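Local coordinates for oxidoreductase, short-chain dehydrogenase/reductase family (Aeromonas hydrophila subsp. hydrophila, PDB 3L6E), which probably reduces a carbonyl substrate, possibly 3-dehydrosphinganine of sphingolipid metabolism, using a nicotinamide adenine dinucleotide cofactor, as a Rossmann-fold short-chain dehydrogenase/reductase, at residues 29-34 and 52-57; 158-163 and 173-178. One frame throughout, in Å; residues are numbered along the deposited sequence.

Both contacts belong to the same parallel sheet of the Rossmann fold and lie on opposite sides of the chain's centre, with their own centres about 22 Å apart and no touch between them. Contact 1 joins two neighbouring strands, 29-34 and the outermost strand 51-55, so backbone hydrogen bonds carry it and the side chains add packing on the two faces. Contact 2 instead lays the last turns of helix 145-165 over strand 171-181, and there side chains do the work: leucine packing, one arginine-to-carbonyl bond and a water bridge. Both are largely buried, although Val55 in contact 1 is exposed, and each closes a beta-alpha-beta unit.

Contact 1. Residues 29-34 and 52-57; sequences QVSMMG and IGIVAD. Unlike the reference sequence in segment 52-57: Val55 (reference Ala).
Residues 29-34 and 52-55 run as parallel strands, their axes 4.8 Å apart at closest approach and inclined by 29°, with Ser31 level with Ile52 and Gly34 with Val55. Val30 O accepts from Ile52 N, Met32 is bonded through both its N and its O, and Gly34 O receives Ala56 N just past the strand end. Within this ladder Met32 N to Ile52 O and Ile54 N to Met32 O both span 2.8 Å, whereas Gly34 N to Ile54 O is weak at 3.3 Å. Ser31, Ile52, Met33 and Ile54 share one face. There Ile52 CD1 lies tightly against Ser31 OG, a detail left doubtful by the strained torsions of Ile52; that hydroxyl bonds His5 NE2, and Ile54 CD1 approaches Ser31 CB at 4.0 Å. CG of selenomethionine Met33 rests 4.3 Å from Ile54 CB. On the other face, selenomethionine Met32 bends at its last torsion (chi3 -57°), which brings CE over the backbone to within 3.7 Å of Gly53 N. Helix 37-47, the crossover of this beta-alpha-beta unit, packs there against Met32 and Val55, while helix 61-75 covers Ser31 and Ile52 through Trp74. Five backbone bonds thus tie strand 29-34 to the edge strand, while Ser31 bonds with Ile6 and Val8 of strand 5-9. A sulfate ion beside Gly34 is consistent with the anion-binding part of the cofactor pocket expected here in Rossmann-fold dehydrogenases.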
ATOM      1  N   GLN A  29       0.762 -14.679  18.285  1.00 24.79           N
ATOM      2  CA  GLN A  29       1.996 -15.254  18.805  1.00 23.72           C
ATOM      3  C   GLN A  29       3.081 -15.107  17.753  1.00 22.14           C
ATOM      4  O   GLN A  29       2.827 -15.259  16.563  1.00 21.28           O
ATOM      5  CB  GLN A  29       1.824 -16.743  19.103  1.00 25.04           C
ATOM      6  CG  GLN A  29       0.714 -17.085  20.077  1.00 45.97           C
ATOM      7  CD  GLN A  29       1.145 -16.924  21.510  1.00 26.64           C
ATOM      8  OE1 GLN A  29       1.139 -15.812  22.052  1.00 46.48           O
ATOM      9  NE2 GLN A  29       1.520 -18.031  22.142  1.00 46.30           N
ATOM     10  N   VAL A  30       4.308 -14.844  18.177  1.00 21.52           N
ATOM     11  CA  VAL A  30       5.330 -14.498  17.190  1.00 20.98           C
ATOM     12  C   VAL A  30       6.611 -15.279  17.391  1.00 20.41           C
ATOM     13  O   VAL A  30       7.193 -15.223  18.457  1.00 19.50           O
ATOM     14  CB  VAL A  30       5.615 -12.966  17.179  1.00 20.15           C
ATOM     15  CG1 VAL A  30       6.639 -12.630  16.140  1.00 12.74           C
ATOM     16  CG2 VAL A  30       4.356 -12.194  16.900  1.00 12.04           C
ATOM     17  N   SER A  31       7.027 -16.028  16.370  1.00 20.95           N
ATOM     18  CA  SER A  31       8.334 -16.668  16.391  1.00 22.12           C
ATOM     19  C   SER A  31       9.351 -15.677  15.825  1.00 23.91           C
ATOM     20  O   SER A  31       9.360 -15.398  14.612  1.00 23.42           O
ATOM     21  CB  SER A  31       8.330 -17.947  15.566  1.00 21.29           C
ATOM     22  OG  SER A  31       7.651 -18.971  16.249  1.00 45.00           O
HETATM   23  N   MSE A  32      10.170 -15.119  16.704  1.00 26.01           N
HETATM   24  CA  MSE A  32      11.148 -14.107  16.292  1.00 28.91           C
HETATM   25  C   MSE A  32      12.427 -14.773  15.804  1.00 28.51           C
HETATM   26  O   MSE A  32      13.062 -15.507  16.548  1.00 28.99           O
HETATM   27  CB  MSE A  32      11.468 -13.169  17.461  1.00 31.59           C
HETATM   28  CG  MSE A  32      10.250 -12.553  18.123  1.00 28.92           C
HETATM   29 SE   MSE A  32      10.719 -11.400  19.623  1.00 36.94          SE
HETATM   30  CE  MSE A  32      11.712 -12.668  20.715  1.00 28.71           C
HETATM   31  N   MSE A  33      12.811 -14.520  14.563  1.00 28.05           N
HETATM   32  CA  MSE A  33      14.106 -15.013  14.081  1.00 28.76           C
HETATM   33  C   MSE A  33      15.099 -13.881  13.873  1.00 27.59           C
HETATM   34  O   MSE A  33      14.765 -12.878  13.253  1.00 26.92           O
HETATM   35  CB  MSE A  33      13.949 -15.805  12.792  1.00 30.21           C
HETATM   36  CG  MSE A  33      13.090 -17.056  12.967  1.00 23.74           C
HETATM   37 SE   MSE A  33      12.935 -18.015  11.291  0.87 33.98          SE
HETATM   38  CE  MSE A  33      11.650 -19.379  11.889  1.00 23.35           C
ATOM     39  N   GLY A  34      16.313 -14.058  14.394  1.00 26.80           N
ATOM     40  CA  GLY A  34      17.340 -13.038  14.289  1.00 27.04           C
ATOM     41  C   GLY A  34      18.747 -13.552  14.514  1.00 27.49           C
ATOM     42  O   GLY A  34      18.957 -14.596  15.130  1.00 27.19           O
ATOM     43  N   ILE A  52       8.842 -16.291  21.031  1.00 23.37           N
ATOM     44  CA  ILE A  52      10.116 -16.957  21.282  1.00 23.50           C
ATOM     45  C   ILE A  52      11.188 -16.376  20.378  1.00 23.41           C
ATOM     46  O   ILE A  52      10.921 -16.030  19.221  1.00 23.62           O
ATOM     47  CB  ILE A  52      10.086 -18.460  20.962  1.00 23.40           C
ATOM     48  CG1 ILE A  52       9.023 -18.734  19.907  1.00 26.83           C
ATOM     49  CG2 ILE A  52       9.890 -19.268  22.206  1.00 27.45           C
ATOM     50  CD1 ILE A  52       9.455 -19.674  18.849  1.00 24.34           C
ATOM     51  N   GLY A  53      12.404 -16.319  20.906  1.00 23.25           N
ATOM     52  CA  GLY A  53      13.580 -15.984  20.127  1.00 23.90           C
ATOM     53  C   GLY A  53      14.234 -17.248  19.607  1.00 24.55           C
ATOM     54  O   GLY A  53      14.691 -18.087  20.381  1.00 24.12           O
ATOM     55  N   ILE A  54      14.245 -17.389  18.288  1.00 25.29           N
ATOM     56  CA  ILE A  54      15.029 -18.420  17.630  1.00 26.61           C
ATOM     57  C   ILE A  54      16.235 -17.716  17.017  1.00 27.31           C
ATOM     58  O   ILE A  54      16.088 -16.840  16.169  1.00 26.51           O
ATOM     59  CB  ILE A  54      14.212 -19.121  16.514  1.00 26.97           C
ATOM     60  CG1 ILE A  54      12.983 -19.816  17.097  1.00 23.24           C
ATOM     61  CG2 ILE A  54      15.082 -20.094  15.737  1.00 23.57           C
ATOM     62  CD1 ILE A  54      11.815 -19.806  16.149  1.00 26.48           C
ATOM     63  N   VAL A  55      17.427 -18.056  17.482  1.00 28.74           N
ATOM     64  CA  VAL A  55      18.626 -17.491  16.880  1.00 29.64           C
ATOM     65  C   VAL A  55      18.909 -18.319  15.635  1.00 31.16           C
ATOM     66  O   VAL A  55      18.860 -19.549  15.676  1.00 30.75           O
ATOM     67  CB  VAL A  55      19.832 -17.482  17.831  1.00 29.37           C
ATOM     68  CG1 VAL A  55      21.068 -16.913  17.127  1.00 37.03           C
ATOM     69  CG2 VAL A  55      19.527 -16.661  19.078  1.00 36.68           C
ATOM     70  N   ALA A  56      19.165 -17.622  14.526  1.00 32.75           N
ATOM     71  CA  ALA A  56      19.429 -18.242  13.236  1.00 33.99           C
ATOM     72  C   ALA A  56      20.163 -17.260  12.334  1.00 34.63           C
ATOM     73  O   ALA A  56      19.891 -16.065  12.366  1.00 34.33           O
ATOM     74  CB  ALA A  56      18.122 -18.664  12.579  1.00 34.13           C
ATOM     75  N   ASP A  57      21.094 -17.774  11.538  1.00 35.77           N
ATOM     76  CA  ASP A  57      21.673 -17.007  10.445  1.00 37.07           C
ATOM     77  C   ASP A  57      21.016 -17.510   9.169  1.00 37.01           C
ATOM     78  O   ASP A  57      21.299 -18.611   8.709  1.00 37.30           O
ATOM     79  CB  ASP A  57      23.200 -17.157  10.392  1.00 38.28           C
ATOM     80  CG  ASP A  57      23.868 -16.101   9.513  1.00 50.18           C
ATOM     81  OD1 ASP A  57      23.222 -15.075   9.201  1.00 39.44           O
ATOM     82  OD2 ASP A  57      25.045 -16.292   9.136  1.00 38.93           O
TER

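Contact 2. Residues 158-163 and 173-178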
ATOM      1  N   PHE A 158      13.357 -11.731  -7.970  1.00 22.03           N
ATOM      2  CA  PHE A 158      13.067 -13.064  -7.453  1.00 23.11           C
ATOM      3  C   PHE A 158      11.604 -13.206  -7.015  1.00 23.80           C
ATOM      4  O   PHE A 158      10.912 -14.112  -7.460  1.00 24.98           O
ATOM      5  CB  PHE A 158      14.007 -13.420  -6.282  1.00 22.77           C
ATOM      6  CG  PHE A 158      13.623 -14.696  -5.572  1.00 28.19           C
ATOM      7  CD1 PHE A 158      13.902 -15.935  -6.140  1.00 22.77           C
ATOM      8  CD2 PHE A 158      12.949 -14.658  -4.360  1.00 22.54           C
ATOM      9  CE1 PHE A 158      13.531 -17.114  -5.495  1.00 28.37           C
ATOM     10  CE2 PHE A 158      12.561 -15.832  -3.714  1.00 28.40           C
ATOM     11  CZ  PHE A 158      12.867 -17.065  -4.280  1.00 22.20           C
ATOM     12  N   LEU A 159      11.137 -12.296  -6.175  1.00 23.47           N
ATOM     13  CA  LEU A 159       9.808 -12.428  -5.545  1.00 23.48           C
ATOM     14  C   LEU A 159       8.622 -12.279  -6.485  1.00 25.08           C
ATOM     15  O   LEU A 159       7.656 -13.036  -6.369  1.00 25.35           O
ATOM     16  CB  LEU A 159       9.650 -11.464  -4.378  1.00 20.93           C
ATOM     17  CG  LEU A 159      10.604 -11.650  -3.207  1.00 26.45           C
ATOM     18  CD1 LEU A 159      10.515 -10.419  -2.325  1.00 19.61           C
ATOM     19  CD2 LEU A 159      10.331 -12.946  -2.418  1.00 20.23           C
ATOM     20  N   GLU A 160       8.691 -11.309  -7.399  1.00 26.00           N
ATOM     21  CA  GLU A 160       7.617 -11.097  -8.382  1.00 27.01           C
ATOM     22  C   GLU A 160       7.581 -12.226  -9.401  1.00 27.52           C
ATOM     23  O   GLU A 160       6.544 -12.500  -9.997  1.00 27.98           O
ATOM     24  CB  GLU A 160       7.770  -9.748  -9.107  1.00 27.53           C
ATOM     25  CG  GLU A 160       7.486  -8.512  -8.217  1.00 35.66           C
ATOM     26  CD  GLU A 160       7.525  -7.183  -8.969  1.00 27.37           C
ATOM     27  OE1 GLU A 160       7.756  -7.184 -10.201  1.00 35.56           O
ATOM     28  OE2 GLU A 160       7.315  -6.126  -8.328  1.00 35.63           O
ATOM     29  N   SER A 161       8.735 -12.844  -9.618  1.00 27.48           N
ATOM     30  CA  SER A 161       8.842 -14.026 -10.450  1.00 27.69           C
ATOM     31  C   SER A 161       8.307 -15.242  -9.689  1.00 27.80           C
ATOM     32  O   SER A 161       7.697 -16.133 -10.283  1.00 27.37           O
ATOM     33  CB  SER A 161      10.291 -14.237 -10.877  1.00 27.64           C
ATOM     34  OG  SER A 161      10.479 -15.520 -11.423  1.00 23.54           O
ATOM     35  N   LEU A 162       8.532 -15.273  -8.377  1.00 27.75           N
ATOM     36  CA  LEU A 162       7.991 -16.346  -7.554  1.00 27.49           C
ATOM     37  C   LEU A 162       6.476 -16.212  -7.416  1.00 27.61           C
ATOM     38  O   LEU A 162       5.753 -17.219  -7.446  1.00 26.42           O
ATOM     39  CB  LEU A 162       8.648 -16.375  -6.170  1.00 27.35           C
ATOM     40  CG  LEU A 162       8.180 -17.467  -5.199  1.00 19.44           C
ATOM     41  CD1 LEU A 162       8.318 -18.861  -5.837  1.00 27.08           C
ATOM     42  CD2 LEU A 162       8.963 -17.401  -3.911  1.00 27.11           C
ATOM     43  N   ARG A 163       5.994 -14.973  -7.262  1.00 28.70           N
ATOM     44  CA  ARG A 163       4.552 -14.755  -7.110  1.00 29.36           C
ATOM     45  C   ARG A 163       3.752 -15.092  -8.364  1.00 30.07           C
ATOM     46  O   ARG A 163       2.655 -15.646  -8.259  1.00 30.12           O
ATOM     47  CB  ARG A 163       4.199 -13.371  -6.565  1.00 29.76           C
ATOM     48  CG  ARG A 163       4.564 -12.191  -7.434  1.00 28.82           C
ATOM     49  CD  ARG A 163       3.514 -11.084  -7.382  1.00 30.93           C
ATOM     50  NE  ARG A 163       3.235 -10.604  -6.032  1.00 27.46           N
ATOM     51  CZ  ARG A 163       3.378  -9.336  -5.635  1.00 31.47           C
ATOM     52  NH1 ARG A 163       3.076  -8.997  -4.396  1.00 26.94           N
ATOM     53  NH2 ARG A 163       3.806  -8.404  -6.469  1.00 26.28           N
ATOM     54  N   LEU A 173       1.818 -13.622  -1.969  1.00 24.47           N
ATOM     55  CA  LEU A 173       3.038 -12.833  -1.800  1.00 22.53           C
ATOM     56  C   LEU A 173       2.711 -11.357  -1.726  1.00 21.73           C
ATOM     57  O   LEU A 173       2.025 -10.809  -2.592  1.00 21.53           O
ATOM     58  CB  LEU A 173       4.136 -13.169  -2.845  1.00 21.79           C
ATOM     59  CG  LEU A 173       5.103 -14.296  -2.418  1.00 22.88           C
ATOM     60  CD1 LEU A 173       4.321 -15.572  -2.096  1.00 21.41           C
ATOM     61  CD2 LEU A 173       6.229 -14.612  -3.451  1.00 21.77           C
ATOM     62  N   VAL A 174       3.178 -10.751  -0.632  1.00 21.19           N
ATOM     63  CA  VAL A 174       3.000  -9.334  -0.333  1.00 20.72           C
ATOM     64  C   VAL A 174       4.388  -8.697  -0.190  1.00 19.69           C
ATOM     65  O   VAL A 174       5.237  -9.178   0.570  1.00 18.89           O
ATOM     66  CB  VAL A 174       2.161  -9.106   0.951  1.00 20.72           C
ATOM     67  CG1 VAL A 174       2.018  -7.604   1.252  1.00 11.54           C
ATOM     68  CG2 VAL A 174       0.736  -9.768   0.821  1.00 11.57           C
ATOM     69  N   ASN A 175       4.623  -7.643  -0.955  1.00 19.55           N
ATOM     70  CA  ASN A 175       5.916  -6.958  -0.930  1.00 20.06           C
ATOM     71  C   ASN A 175       5.761  -5.551  -0.333  1.00 18.69           C
ATOM     72  O   ASN A 175       4.949  -4.788  -0.790  1.00 18.86           O
ATOM     73  CB  ASN A 175       6.502  -6.897  -2.334  1.00 22.01           C
ATOM     74  CG  ASN A 175       6.862  -8.260  -2.890  1.00 26.75           C
ATOM     75  OD1 ASN A 175       7.181  -9.203  -2.157  1.00 23.70           O
ATOM     76  ND2 ASN A 175       6.831  -8.367  -4.205  1.00 24.32           N
ATOM     77  N   LEU A 176       6.535  -5.226   0.693  1.00 18.22           N
ATOM     78  CA  LEU A 176       6.364  -3.971   1.423  1.00 18.13           C
ATOM     79  C   LEU A 176       7.641  -3.127   1.316  1.00 18.96           C
ATOM     80  O   LEU A 176       8.725  -3.641   1.537  1.00 18.17           O
ATOM     81  CB  LEU A 176       6.054  -4.253   2.903  1.00 17.28           C
ATOM     82  CG  LEU A 176       4.968  -5.313   3.187  1.00 26.36           C
ATOM     83  CD1 LEU A 176       5.065  -5.858   4.593  1.00 18.43           C
ATOM     84  CD2 LEU A 176       3.572  -4.800   2.918  1.00 16.72           C
ATOM     85  N   TYR A 177       7.479  -1.837   1.000  1.00 19.10           N
ATOM     86  CA  TYR A 177       8.591  -0.942   0.706  1.00 20.66           C
ATOM     87  C   TYR A 177       8.619   0.323   1.581  1.00 20.90           C
ATOM     88  O   TYR A 177       8.110   1.367   1.183  1.00 22.42           O
ATOM     89  CB  TYR A 177       8.534  -0.541  -0.773  1.00 20.74           C
ATOM     90  CG  TYR A 177       8.537  -1.707  -1.734  1.00 23.43           C
ATOM     91  CD1 TYR A 177       7.363  -2.475  -1.965  1.00 21.10           C
ATOM     92  CD2 TYR A 177       9.689  -2.034  -2.437  1.00 20.85           C
ATOM     93  CE1 TYR A 177       7.369  -3.534  -2.878  1.00 23.16           C
ATOM     94  CE2 TYR A 177       9.712  -3.080  -3.347  1.00 22.97           C
ATOM     95  CZ  TYR A 177       8.552  -3.825  -3.573  1.00 21.79           C
ATOM     96  OH  TYR A 177       8.603  -4.882  -4.462  1.00 23.82           O
ATOM     97  N   PRO A 178       9.155   0.220   2.789  1.00 20.89           N
ATOM     98  CA  PRO A 178       9.393   1.418   3.599  1.00 22.50           C
ATOM     99  C   PRO A 178      10.658   2.098   3.110  1.00 24.39           C
ATOM    100  O   PRO A 178      11.731   1.550   3.313  1.00 24.98           O
ATOM    101  CB  PRO A 178       9.692   0.857   4.999  1.00 22.19           C
ATOM    102  CG  PRO A 178       9.622  -0.645   4.887  1.00 34.91           C
ATOM    103  CD  PRO A 178       9.662  -1.000   3.438  1.00 21.20           C
TER
HETATM  104  O   HOH W   1       6.566  -5.726  -5.795  1.00 27.19           O
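Arg163 and Leu173 meet where the helix of a Rossmann-type beta-alpha-beta unit packs on its following strand, the two segments running nearly antiparallel at 157°. Their side chains meet at an oblique angle, with Arg163 CB 3.7 Å from Leu173 CB. With chi1 at 64°, CG of Arg163 sits between the backbone N and the carbonyl carbon, and further bends carry the guanidinium forward along the strand, toward Asn175. There NH1 gives Leu173 O an almost straight bond of 2.8 Å; the oxygen lies in the guanidinium plane, while the nitrogen stands above the carbonyl plane. A salt bridge to Asp221 and a bond to Thr220 O, both on strand 217-226, join Leu173 O in restraining the group's rotation. The amide of Asn175 comes from the opposite direction and reaches over the rim of one guanidinium face, the planes 33° apart. Deeper in, Leu162 crosses Leu173 at about a right angle, its CG 3.9 Å from Leu173 CD2. Farther along the strand Glu160, salt-bridged to Arg156, reaches Tyr177 through one water, which donates to Glu160 OE2 at 2.7 Å and accepts from Tyr177 OH at 2.6 Å.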